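Local coordinates for protein probable tagatose 6-phosphate kinase (Sinorhizobium meliloti, PDB 3TXV) that may phosphorylate tagatose 6-phosphate in carbohydrate metabolism, although it belongs to a family of tagatose-bisphosphate aldolase subunits of the GatZ/KbaZ type, at residues P230-F234 and A264-Q270; Y242-A247 and E277-F283; G291-L296 and A414-L419; L377-I382 and P405-L410. All blocks are in the same frame, centred on the assembly; numbering follows the deposited sequence.

Overall arrangement
The chain folds as a closed parallel eight-stranded barrel, with additional helices from the C-terminal part of the chain packed beside it. Interactions 1 and 2 are neighbours, their centres 11 Å apart: Gln270 OE1 of interaction 1 accepts a probable hydrogen bond from Tyr242 N of interaction 2. Interaction 1 also meets interaction 3, where Asp268 OD2 probably accepts a bond from Gly291 N. Interactions 3 and 4 share helix 407-424, and their centres lie 17 Å apart. Interaction 4 is peripheral, about 39 Å centre to centre from interaction 2. His265 of interaction 1, with His95 and Glu178, could form a vacant metal site, but this is unconfirmed.

Interaction 1: residues P230-F234 and A264-Q270; sequences PGVEF and AHSTDYQ
With CG of Phe234 set between its backbone N and carbonyl carbon (chi1 59°), the ring drops from 230-234 onto the loop 264-270, where Tyr269, its CG beside the backbone N (chi1 -44°), turns an edge to meet it. The result is a T-shaped pair: the centroids of the Phe234 and Tyr269 rings are 5.1 Å apart, the planes stand at 87°, and Tyr269 CE2 sits above the centre of the Phe234 face. Farther out on the Phe234 ring, CE1 touches Asp268 CB at 3.6 Å and Ser266 CB at 3.8 Å. The ring face that the Tyr269 edge packs on would be lost with an alanine at Phe234, and a gap would probably open beside Asp268 CB and Ser266 CB. The two methyls of Val232 part: CG1 lies 3.4 Å from Gln270 NE2, CG2 against the carbonyls of His265 and Ser266. Pro230 CG rests on Ala264 CB at 3.8 Å, where the barrel strand 261-264 ends. A type II turn from Thr267 to Gln270 places Asp268, Tyr269 and Gln270 against Phe234 and Val232. The polar ends look elsewhere: Asp268 OD2 takes Gly289 N and Gly291 N, Tyr269 OH bonds to Tyr353 O, and the Gln270 amide spans Ile240 O and Tyr242 N. Between the two segments the contact is therefore van der Waals and aromatic, with Val232 methyls set against polar atoms, while hydrogen bonds to other parts of the fold hold Asp268, Tyr269 and Gln270 in place.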
loop_
_atom_site.group_PDB
_atom_site.type_symbol
_atom_site.label_atom_id
_atom_site.label_comp_id
_atom_site.label_asym_id
_atom_site.label_seq_id
_atom_site.Cartn_x
_atom_site.Cartn_y
_atom_site.Cartn_z
ATOM N N PRO A 230 3.216 -15.590 -4.311
ATOM C CA PRO A 230 4.461 -16.121 -4.877
ATOM C C PRO A 230 5.435 -16.680 -3.816
ATOM O O PRO A 230 6.518 -17.169 -4.173
ATOM C CB PRO A 230 5.081 -14.898 -5.560
ATOM C CG PRO A 230 4.303 -13.686 -5.005
ATOM C CD PRO A 230 3.341 -14.165 -3.983
ATOM N N GLY A 231 5.042 -16.603 -2.535
ATOM C CA GLY A 231 5.860 -17.054 -1.413
ATOM C C GLY A 231 6.742 -15.916 -0.917
ATOM O O GLY A 231 7.969 -15.971 -1.020
ATOM N N VAL A 232 6.113 -14.840 -0.441
ATOM C CA VAL A 232 6.789 -13.834 0.377
ATOM C C VAL A 232 5.872 -13.600 1.548
ATOM O O VAL A 232 4.697 -13.337 1.341
ATOM C CB VAL A 232 7.031 -12.495 -0.367
ATOM C CG1 VAL A 232 8.082 -12.660 -1.462
ATOM C CG2 VAL A 232 5.719 -11.893 -0.895
ATOM N N GLU A 233 6.382 -13.752 2.771
ATOM C CA GLU A 233 5.658 -13.345 3.978
ATOM C C GLU A 233 6.566 -12.333 4.697
ATOM O O GLU A 233 7.751 -12.212 4.358
ATOM C CB GLU A 233 5.283 -14.561 4.887
ATOM C CG GLU A 233 4.460 -15.769 4.256
ATOM C CD GLU A 233 3.242 -16.310 5.141
ATOM O OE1 GLU A 233 2.321 -16.996 4.617
ATOM O OE2 GLU A 233 3.170 -16.021 6.367
ATOM N N PHE A 234 6.019 -11.585 5.657
ATOM C CA PHE A 234 6.847 -10.940 6.712
ATOM C C PHE A 234 6.132 -10.971 8.064
ATOM O O PHE A 234 4.911 -10.861 8.126
ATOM C CB PHE A 234 7.287 -9.518 6.347
ATOM C CG PHE A 234 6.161 -8.587 6.086
ATOM C CD1 PHE A 234 5.776 -8.304 4.785
ATOM C CD2 PHE A 234 5.481 -7.981 7.140
ATOM C CE1 PHE A 234 4.710 -7.447 4.536
ATOM C CE2 PHE A 234 4.403 -7.124 6.921
ATOM C CZ PHE A 234 4.008 -6.855 5.631
ATOM N N ALA A 264 1.649 -8.967 -7.054
ATOM C CA ALA A 264 2.077 -9.556 -5.782
ATOM C C ALA A 264 1.934 -8.582 -4.606
ATOM O O ALA A 264 2.358 -7.422 -4.678
ATOM C CB ALA A 264 3.482 -10.127 -5.889
ATOM N N HIS A 265 1.296 -9.054 -3.541
ATOM C CA HIS A 265 1.132 -8.239 -2.337
ATOM C C HIS A 265 2.182 -8.650 -1.316
ATOM O O HIS A 265 2.659 -9.775 -1.340
ATOM C CB HIS A 265 -0.273 -8.411 -1.737
ATOM C CG HIS A 265 -1.383 -7.839 -2.576
ATOM N ND1 HIS A 265 -2.637 -7.561 -2.059
ATOM C CD2 HIS A 265 -1.428 -7.480 -3.885
ATOM C CE1 HIS A 265 -3.402 -7.065 -3.018
ATOM N NE2 HIS A 265 -2.696 -7.013 -4.137
ATOM N N SER A 266 2.534 -7.730 -0.427
ATOM C CA SER A 266 3.463 -7.996 0.680
ATOM C C SER A 266 4.897 -8.228 0.214
ATOM O O SER A 266 5.614 -9.090 0.740
ATOM C CB SER A 266 2.979 -9.160 1.590
ATOM O OG SER A 266 1.569 -9.234 1.623
ATOM N N THR A 267 5.315 -7.440 -0.758
ATOM C CA THR A 267 6.708 -7.438 -1.196
ATOM C C THR A 267 7.507 -6.599 -0.235
ATOM O O THR A 267 8.723 -6.492 -0.392
ATOM C CB THR A 267 6.884 -6.751 -2.559
ATOM O OG1 THR A 267 6.322 -5.425 -2.490
ATOM C CG2 THR A 267 6.223 -7.578 -3.710
ATOM N N ASP A 268 6.813 -5.968 0.722
ATOM C CA ASP A 268 7.432 -5.124 1.741
ATOM C C ASP A 268 8.621 -5.786 2.379
ATOM O O ASP A 268 8.587 -7.001 2.647
ATOM C CB ASP A 268 6.423 -4.789 2.804
ATOM C CG ASP A 268 5.311 -3.917 2.274
ATOM O OD1 ASP A 268 4.394 -4.450 1.591
ATOM O OD2 ASP A 268 5.359 -2.693 2.536
ATOM N N TYR A 269 9.677 -4.988 2.581
ATOM C CA TYR A 269 10.921 -5.390 3.266
ATOM C C TYR A 269 11.720 -6.410 2.506
ATOM O O TYR A 269 12.654 -6.966 3.062
ATOM C CB TYR A 269 10.682 -5.923 4.711
ATOM C CG TYR A 269 9.723 -5.101 5.518
ATOM C CD1 TYR A 269 10.048 -3.802 5.890
ATOM C CD2 TYR A 269 8.486 -5.597 5.872
ATOM C CE1 TYR A 269 9.167 -2.986 6.587
ATOM C CE2 TYR A 269 7.572 -4.799 6.580
ATOM C CZ TYR A 269 7.934 -3.479 6.938
ATOM O OH TYR A 269 7.093 -2.670 7.659
ATOM N N GLN A 270 11.370 -6.705 1.264
ATOM C CA GLN A 270 12.146 -7.724 0.540
ATOM C C GLN A 270 13.489 -7.120 0.084
ATOM O O GLN A 270 13.573 -5.901 -0.099
ATOM C CB GLN A 270 11.345 -8.323 -0.631
ATOM C CG GLN A 270 10.199 -9.222 -0.219
ATOM C CD GLN A 270 10.611 -10.683 0.036
ATOM O OE1 GLN A 270 11.454 -11.233 -0.647
ATOM N NE2 GLN A 270 9.998 -11.301 1.010
#

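Interaction 2: residues Y242-A247 and E277-F283; sequences YDRARA and ELVADGF
Tyr242 and Asp281 are joined by the one hydrogen bond between 242-247 and 277-283: Tyr242 OH donates to Asp281 OD2 at 2.5 Å, using the oxygen's anti lone pair, with the phenol ring and carboxylate planes 58° apart. The other carboxylate oxygen faces Arg244. NH1 of Arg244 lies 3.2 Å from Asp281 OD1, a salt bridge of charge alone, because the oxygen is well out of the guanidinium plane and no N-H points at it. Glu277 stays beyond salt-bridge range, its OE1 4.5 Å from Arg244 NE, and touches mainly the aliphatic part of the arginine at CD. Backbone polar groups are met too: Gln270 satisfies Tyr242 N, and Asp281 O accepts from Ser251 OG. Holding CG anti to the backbone N (chi1 173°) sends the Tyr242 ring across the end of the helix, where Leu278 CD2 forms a CH-pi contact, 3.5 Å from the ring centroid and only 2° off its normal. Arg244 CA lies over the opposite face, towards the rim. Phe283 meets the hydroxyl end of the tyrosine obliquely, its CE2 3.7 Å from Tyr242 CZ, and its CZ touches Ala247 CB. The carbonyls at the helix end are used in turn: Phe283 N donates to Leu278 O and Gly282 N to Val279 O. With Gly282 at positive phi in the C-prime position, this is a Schellman motif, which here ends helix 272-280 and leads the chain into strand 283-288 of the parallel beta/alpha barrel.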
loop_
_atom_site.group_PDB
_atom_site.type_symbol
_atom_site.label_atom_id
_atom_site.label_comp_id
_atom_site.label_asym_id
_atom_site.label_seq_id
_atom_site.Cartn_x
_atom_site.Cartn_y
_atom_site.Cartn_z
ATOM N N TYR A 242 11.753 -14.273 -1.186
ATOM C CA TYR A 242 11.262 -14.919 -2.405
ATOM C C TYR A 242 12.174 -16.025 -2.912
ATOM O O TYR A 242 13.297 -15.770 -3.330
ATOM C CB TYR A 242 11.088 -13.854 -3.506
ATOM C CG TYR A 242 10.743 -14.351 -4.904
ATOM C CD1 TYR A 242 9.763 -15.329 -5.108
ATOM C CD2 TYR A 242 11.379 -13.803 -6.024
ATOM C CE1 TYR A 242 9.449 -15.773 -6.387
ATOM C CE2 TYR A 242 11.069 -14.241 -7.324
ATOM C CZ TYR A 242 10.101 -15.223 -7.491
ATOM O OH TYR A 242 9.787 -15.655 -8.751
ATOM N N ASP A 243 11.676 -17.254 -2.877
ATOM C CA ASP A 243 12.412 -18.384 -3.398
ATOM C C ASP A 243 12.017 -18.626 -4.847
ATOM O O ASP A 243 10.894 -19.030 -5.150
ATOM C CB ASP A 243 12.186 -19.626 -2.538
ATOM C CG ASP A 243 13.317 -20.625 -2.670
ATOM O OD1 ASP A 243 13.669 -20.995 -3.810
ATOM O OD2 ASP A 243 13.879 -21.019 -1.632
ATOM N N ARG A 244 12.967 -18.348 -5.735
ATOM C CA ARG A 244 12.776 -18.430 -7.183
ATOM C C ARG A 244 12.433 -19.867 -7.602
ATOM O O ARG A 244 11.589 -20.093 -8.479
ATOM C CB ARG A 244 14.026 -17.909 -7.893
ATOM C CG ARG A 244 13.834 -17.590 -9.360
ATOM C CD ARG A 244 14.814 -16.498 -9.831
ATOM N NE ARG A 244 15.555 -16.856 -11.045
ATOM C CZ ARG A 244 15.043 -17.460 -12.128
ATOM N NH1 ARG A 244 13.743 -17.760 -12.201
ATOM N NH2 ARG A 244 15.828 -17.748 -13.172
ATOM N N ALA A 245 13.066 -20.830 -6.938
ATOM C CA ALA A 245 12.731 -22.238 -7.118
ATOM C C ALA A 245 11.273 -22.531 -6.768
ATOM O O ALA A 245 10.527 -23.002 -7.620
ATOM C CB ALA A 245 13.680 -23.141 -6.314
ATOM N N ARG A 246 10.868 -22.248 -5.530
ATOM C CA ARG A 246 9.496 -22.567 -5.063
ATOM C C ARG A 246 8.343 -21.982 -5.949
ATOM O O ARG A 246 7.222 -22.487 -5.934
ATOM C CB ARG A 246 9.315 -22.220 -3.562
ATOM N N ALA A 247 8.642 -20.950 -6.738
ATOM C CA ALA A 247 7.650 -20.343 -7.616
ATOM C C ALA A 247 8.047 -20.375 -9.096
ATOM O O ALA A 247 8.076 -19.338 -9.761
ATOM C CB ALA A 247 7.366 -18.915 -7.171
ATOM N N GLU A 277 14.207 -10.247 -9.013
ATOM C CA GLU A 277 13.782 -11.559 -9.430
ATOM C C GLU A 277 12.250 -11.625 -9.526
ATOM O O GLU A 277 11.701 -12.211 -10.477
ATOM C CB GLU A 277 14.352 -12.637 -8.497
ATOM C CG GLU A 277 15.886 -12.782 -8.564
ATOM C CD GLU A 277 16.439 -14.001 -7.800
ATOM O OE1 GLU A 277 15.685 -14.688 -7.072
ATOM O OE2 GLU A 277 17.648 -14.289 -7.932
ATOM N N LEU A 278 11.546 -11.003 -8.584
ATOM C CA LEU A 278 10.093 -11.079 -8.648
ATOM C C LEU A 278 9.585 -10.550 -9.986
ATOM O O LEU A 278 8.698 -11.151 -10.592
ATOM C CB LEU A 278 9.431 -10.360 -7.483
ATOM C CG LEU A 278 9.139 -11.178 -6.217
ATOM C CD1 LEU A 278 8.831 -10.263 -5.045
ATOM C CD2 LEU A 278 8.002 -12.186 -6.364
ATOM N N VAL A 279 10.178 -9.451 -10.455
ATOM C CA VAL A 279 9.736 -8.785 -11.672
ATOM C C VAL A 279 10.052 -9.634 -12.880
ATOM O O VAL A 279 9.144 -10.003 -13.621
ATOM C CB VAL A 279 10.367 -7.415 -11.849
ATOM C CG1 VAL A 279 10.068 -6.886 -13.247
ATOM C CG2 VAL A 279 9.834 -6.470 -10.796
ATOM N N ALA A 280 11.334 -9.937 -13.080
ATOM C CA ALA A 280 11.758 -10.928 -14.061
ATOM C C ALA A 280 10.771 -12.119 -14.180
ATOM O O ALA A 280 10.278 -12.420 -15.285
ATOM C CB ALA A 280 13.144 -11.422 -13.696
ATOM N N ASP A 281 10.459 -12.776 -13.055
ATOM C CA ASP A 281 9.553 -13.948 -13.089
ATOM C C ASP A 281 8.069 -13.609 -13.263
ATOM O O ASP A 281 7.201 -14.477 -13.140
ATOM C CB ASP A 281 9.761 -14.833 -11.871
ATOM C CG ASP A 281 11.192 -15.174 -11.674
ATOM O OD1 ASP A 281 11.954 -15.089 -12.667
ATOM O OD2 ASP A 281 11.569 -15.508 -10.534
ATOM N N GLY A 282 7.789 -12.346 -13.536
ATOM C CA GLY A 282 6.449 -11.928 -13.902
ATOM C C GLY A 282 5.475 -11.558 -12.794
ATOM O O GLY A 282 4.269 -11.327 -13.061
ATOM N N PHE A 283 5.963 -11.512 -11.555
ATOM C CA PHE A 283 5.194 -10.869 -10.512
ATOM C C PHE A 283 5.537 -9.429 -10.757
ATOM O O PHE A 283 6.463 -8.892 -10.168
ATOM C CB PHE A 283 5.619 -11.398 -9.153
ATOM C CG PHE A 283 5.677 -12.884 -9.116
ATOM C CD1 PHE A 283 4.517 -13.627 -8.890
ATOM C CD2 PHE A 283 6.865 -13.556 -9.390
ATOM C CE1 PHE A 283 4.553 -15.028 -8.905
ATOM C CE2 PHE A 283 6.915 -14.954 -9.389
ATOM C CZ PHE A 283 5.764 -15.687 -9.146
#

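Interaction 3: residues G291-L296 and A414-L419; sequences GLTFAL and AVDAVL
Leu292 and Ala295 of helix 290-310 supply most of the apolar side-chain contact with helix 407-424, meeting Val415, Val418 and Leu419. CD2 of Leu292 reaches Leu419 CD2 at 3.5 Å, the two side chains crossing at about a right angle, and the same methyl touches Val418 CG1 at 4.0 Å and Val415 CG1. With its CG1 anti to the backbone N (chi1 -171°), Val418 brings CG1 to Leu292 and leaves CG2 against Ala295 CB at 3.6 Å. Cut back to an alanine, Val418 would probably open a gap beside Ala295 CB and Gly291 O and leave Leu292 CD2 leaning on Leu419 and Val415 alone across this contact. The short axes run roughly antiparallel, at 148°, and approach to 8.3 Å. In the barrel fold, helix 290-310 follows the eighth strand, and the C-terminal helix lies beside it; Leu292 and Leu419 both reach Ile26 on the first strand, while Val415 and Leu419 rest on helix 31-43. A second kind of contact sets methyls on backbone carbonyls: Val418 CG2 lies 3.8 Å from Gly291 O, and Ala414 CB the same distance from Ala295 O. A polar link runs outward from the pair, Asp416 OD2 forming a salt bridge with Arg40 NH2.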
loop_
_atom_site.group_PDB
_atom_site.type_symbol
_atom_site.label_atom_id
_atom_site.label_comp_id
_atom_site.label_asym_id
_atom_site.label_seq_id
_atom_site.Cartn_x
_atom_site.Cartn_y
_atom_site.Cartn_z
ATOM N N GLY A 291 6.243 -1.100 4.217
ATOM C CA GLY A 291 7.636 -0.812 4.168
ATOM C C GLY A 291 7.870 0.661 4.004
ATOM O O GLY A 291 8.930 1.097 4.248
ATOM N N LEU A 292 6.908 1.431 3.550
ATOM C CA LEU A 292 7.219 2.762 3.141
ATOM C C LEU A 292 6.993 3.672 4.280
ATOM O O LEU A 292 7.667 4.624 4.432
ATOM C CB LEU A 292 6.305 3.173 2.017
ATOM C CG LEU A 292 6.595 2.513 0.706
ATOM C CD1 LEU A 292 5.510 2.711 -0.201
ATOM C CD2 LEU A 292 7.772 3.106 0.176
ATOM N N THR A 293 5.999 3.373 5.078
ATOM C CA THR A 293 5.713 4.137 6.297
ATOM C C THR A 293 6.524 3.621 7.477
ATOM O O THR A 293 6.749 4.335 8.465
ATOM C CB THR A 293 4.259 4.026 6.675
ATOM O OG1 THR A 293 3.829 2.655 6.503
ATOM C CG2 THR A 293 3.412 4.978 5.835
ATOM N N PHE A 294 6.934 2.360 7.392
ATOM C CA PHE A 294 7.890 1.846 8.335
ATOM C C PHE A 294 9.162 2.740 8.299
ATOM O O PHE A 294 9.554 3.280 9.325
ATOM C CB PHE A 294 8.183 0.373 8.028
ATOM C CG PHE A 294 9.230 -0.233 8.903
ATOM C CD1 PHE A 294 10.580 -0.042 8.622
ATOM C CD2 PHE A 294 8.866 -0.973 10.024
ATOM C CE1 PHE A 294 11.580 -0.592 9.460
ATOM C CE2 PHE A 294 9.821 -1.531 10.844
ATOM C CZ PHE A 294 11.192 -1.355 10.567
ATOM N N ALA A 295 9.775 2.921 7.129
ATOM C CA ALA A 295 10.944 3.797 6.994
ATOM C C ALA A 295 10.672 5.268 7.433
ATOM O O ALA A 295 11.506 5.907 8.137
ATOM C CB ALA A 295 11.443 3.751 5.600
ATOM N N LEU A 296 9.501 5.800 7.035
ATOM C CA LEU A 296 9.109 7.137 7.422
ATOM C C LEU A 296 9.178 7.250 8.931
ATOM O O LEU A 296 9.883 8.123 9.446
ATOM C CB LEU A 296 7.725 7.461 6.908
ATOM C CG LEU A 296 7.080 8.796 7.335
ATOM C CD1 LEU A 296 8.089 9.970 7.411
ATOM C CD2 LEU A 296 5.942 9.136 6.387
ATOM N N ALA A 414 14.534 8.975 3.626
ATOM C CA ALA A 414 14.244 7.643 4.184
ATOM C C ALA A 414 13.278 6.892 3.268
ATOM O O ALA A 414 13.614 5.809 2.782
ATOM C CB ALA A 414 13.694 7.737 5.600
ATOM N N VAL A 415 12.113 7.487 2.984
ATOM C CA VAL A 415 11.154 6.868 2.063
ATOM C C VAL A 415 11.822 6.432 0.730
ATOM O O VAL A 415 11.734 5.256 0.314
ATOM C CB VAL A 415 9.902 7.771 1.812
ATOM C CG1 VAL A 415 8.784 6.960 1.256
ATOM C CG2 VAL A 415 9.446 8.404 3.106
ATOM N N ASP A 416 12.508 7.393 0.102
ATOM C CA ASP A 416 13.159 7.232 -1.203
ATOM C C ASP A 416 14.126 6.045 -1.225
ATOM O O ASP A 416 14.241 5.357 -2.219
ATOM C CB ASP A 416 13.865 8.536 -1.569
ATOM C CG ASP A 416 14.095 8.685 -3.059
ATOM O OD1 ASP A 416 13.108 8.880 -3.804
ATOM O OD2 ASP A 416 15.260 8.641 -3.493
ATOM N N ALA A 417 14.790 5.774 -0.112
ATOM C CA ALA A 417 15.668 4.603 -0.061
ATOM C C ALA A 417 14.928 3.265 -0.312
ATOM O O ALA A 417 15.447 2.379 -0.990
ATOM C CB ALA A 417 16.476 4.575 1.231
ATOM N N VAL A 418 13.711 3.136 0.211
ATOM C CA VAL A 418 12.865 1.970 -0.054
ATOM C C VAL A 418 12.447 2.016 -1.514
ATOM O O VAL A 418 12.708 1.082 -2.268
ATOM C CB VAL A 418 11.618 1.963 0.849
ATOM C CG1 VAL A 418 10.864 0.648 0.735
ATOM C CG2 VAL A 418 11.990 2.275 2.319
ATOM N N LEU A 419 11.855 3.139 -1.910
ATOM C CA LEU A 419 11.412 3.373 -3.290
ATOM C C LEU A 419 12.432 3.134 -4.388
ATOM O O LEU A 419 12.082 2.598 -5.419
ATOM C CB LEU A 419 10.889 4.790 -3.457
ATOM C CG LEU A 419 9.534 5.110 -2.857
ATOM C CD1 LEU A 419 9.089 6.428 -3.431
ATOM C CD2 LEU A 419 8.525 4.007 -3.138
#

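Interaction 4: residues L377-I382 and P405-L410; sequences LDGVAI and PQAKPL
Ile382 and Pro405 join the connection 377-382, which carries a type II beta turn from Leu377 to Val380, to the start of helix 407-424, where Gln406 takes the N-cap position. The link is a backbone hydrogen bond: Ile382 N donates to Pro405 O at 3.0 Å; the N-H...O angle is a moderate 139°, but the donor lies nearly along the C=O axis (168°). From there the isoleucine side chain can be followed inward. CB lies 3.8 Å from that same Pro405 O. CG1 stands beside the backbone N (chi1 -63°) and carries the chain towards the first turn of the helix. The tip, CD1, passes Ala407 N at 4.1 Å and ends against Leu410 CD1 at 3.8 Å. Leu303 of helix 290-310 and Ile387 of helix 384-390 also touch Ile382, making it the meeting point of three helices. The turn side of the contact is tied separately, where Leu377 CB meets Ala407 CB at 3.9 Å and both residues pack on Leu303. The Pro405 ring leans on the last residue of 377-382, its CB 3.4 Å from Ile382 O. Helix bonding begins with Leu410 N to Gln406 O. Gln406 itself stretches its extended side chain over the turn, where NE2 comes to 3.5 Å from Gly379 O at an angle too poor for a hydrogen bond.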
loop_
_atom_site.group_PDB
_atom_site.type_symbol
_atom_site.label_atom_id
_atom_site.label_comp_id
_atom_site.label_asym_id
_atom_site.label_seq_id
_atom_site.Cartn_x
_atom_site.Cartn_y
_atom_site.Cartn_z
ATOM N N LEU A 377 12.413 21.819 13.908
ATOM C CA LEU A 377 13.652 21.598 13.144
ATOM C C LEU A 377 13.715 22.371 11.811
ATOM O O LEU A 377 14.672 22.236 11.047
ATOM C CB LEU A 377 13.912 20.100 12.954
ATOM C CG LEU A 377 14.124 19.246 14.221
ATOM C CD1 LEU A 377 14.121 17.763 13.881
ATOM C CD2 LEU A 377 15.376 19.585 14.983
ATOM N N ASP A 378 12.687 23.184 11.561
ATOM C CA ASP A 378 12.581 24.055 10.388
ATOM C C ASP A 378 13.748 25.026 10.333
ATOM O O ASP A 378 13.990 25.773 11.283
ATOM C CB ASP A 378 11.301 24.881 10.512
ATOM C CG ASP A 378 10.808 25.477 9.167
ATOM O OD1 ASP A 378 9.928 26.371 9.225
ATOM O OD2 ASP A 378 11.245 25.055 8.063
ATOM N N GLY A 379 14.463 25.012 9.214
ATOM C CA GLY A 379 15.639 25.858 9.014
ATOM C C GLY A 379 16.921 25.299 9.603
ATOM O O GLY A 379 18.039 25.680 9.189
ATOM N N VAL A 380 16.768 24.393 10.571
ATOM C CA VAL A 380 17.903 23.886 11.321
ATOM C C VAL A 380 18.712 22.956 10.458
ATOM O O VAL A 380 18.199 21.968 9.963
ATOM C CB VAL A 380 17.484 23.184 12.630
ATOM C CG1 VAL A 380 18.700 22.783 13.434
ATOM C CG2 VAL A 380 16.598 24.086 13.484
ATOM N N ALA A 381 19.977 23.302 10.263
ATOM C CA ALA A 381 20.900 22.435 9.560
ATOM C C ALA A 381 21.428 21.386 10.527
ATOM O O ALA A 381 22.288 21.680 11.349
ATOM C CB ALA A 381 22.031 23.235 8.985
ATOM N N ILE A 382 20.914 20.161 10.433
ATOM C CA ILE A 382 21.414 19.080 11.272
ATOM C C ILE A 382 22.872 18.733 10.924
ATOM O O ILE A 382 23.250 18.587 9.744
ATOM C CB ILE A 382 20.496 17.841 11.227
ATOM C CG1 ILE A 382 19.115 18.199 11.792
ATOM C CG2 ILE A 382 21.104 16.674 12.022
ATOM C CD1 ILE A 382 17.969 17.435 11.168
ATOM N N PRO A 405 20.722 18.123 4.707
ATOM C CA PRO A 405 20.586 17.782 6.099
ATOM C C PRO A 405 19.581 18.604 6.819
ATOM O O PRO A 405 19.929 19.212 7.780
ATOM C CB PRO A 405 21.925 18.188 6.644
ATOM C CG PRO A 405 22.486 18.994 5.679
ATOM C CD PRO A 405 22.098 18.453 4.425
ATOM N N GLN A 406 18.333 18.542 6.402
ATOM C CA GLN A 406 17.248 19.224 7.062
ATOM C C GLN A 406 16.160 18.189 7.259
ATOM O O GLN A 406 16.131 17.216 6.570
ATOM C CB GLN A 406 16.811 20.422 6.253
ATOM C CG GLN A 406 17.952 21.316 5.874
ATOM C CD GLN A 406 17.559 22.760 5.687
ATOM O OE1 GLN A 406 16.685 23.080 4.905
ATOM N NE2 GLN A 406 18.234 23.636 6.371
ATOM N N ALA A 407 15.282 18.369 8.219
ATOM C CA ALA A 407 14.396 17.300 8.638
ATOM C C ALA A 407 13.430 16.693 7.623
ATOM O O ALA A 407 13.307 15.505 7.558
ATOM C CB ALA A 407 13.654 17.739 9.862
ATOM N N LYS A 408 12.761 17.494 6.832
ATOM C CA LYS A 408 11.842 16.994 5.782
ATOM C C LYS A 408 12.603 16.317 4.643
ATOM O O LYS A 408 12.191 15.243 4.168
ATOM C CB LYS A 408 10.977 18.151 5.259
ATOM C CG LYS A 408 9.675 17.806 4.557
ATOM C CD LYS A 408 9.793 18.068 3.058
ATOM C CE LYS A 408 8.595 18.894 2.518
ATOM N NZ LYS A 408 7.344 18.101 2.308
ATOM N N PRO A 409 13.710 16.933 4.183
ATOM C CA PRO A 409 14.513 16.173 3.237
ATOM C C PRO A 409 15.018 14.849 3.811
ATOM O O PRO A 409 15.118 13.867 3.081
ATOM C CB PRO A 409 15.679 17.127 2.939
ATOM C CG PRO A 409 15.040 18.472 2.989
ATOM C CD PRO A 409 14.059 18.372 4.148
ATOM N N LEU A 410 15.324 14.805 5.099
ATOM C CA LEU A 410 15.769 13.551 5.677
ATOM C C LEU A 410 14.628 12.527 5.797
ATOM O O LEU A 410 14.845 11.303 5.673
ATOM C CB LEU A 410 16.511 13.781 6.990
ATOM C CG LEU A 410 17.877 14.483 6.862
ATOM C CD1 LEU A 410 18.329 15.025 8.193
ATOM C CD2 LEU A 410 18.960 13.569 6.258
#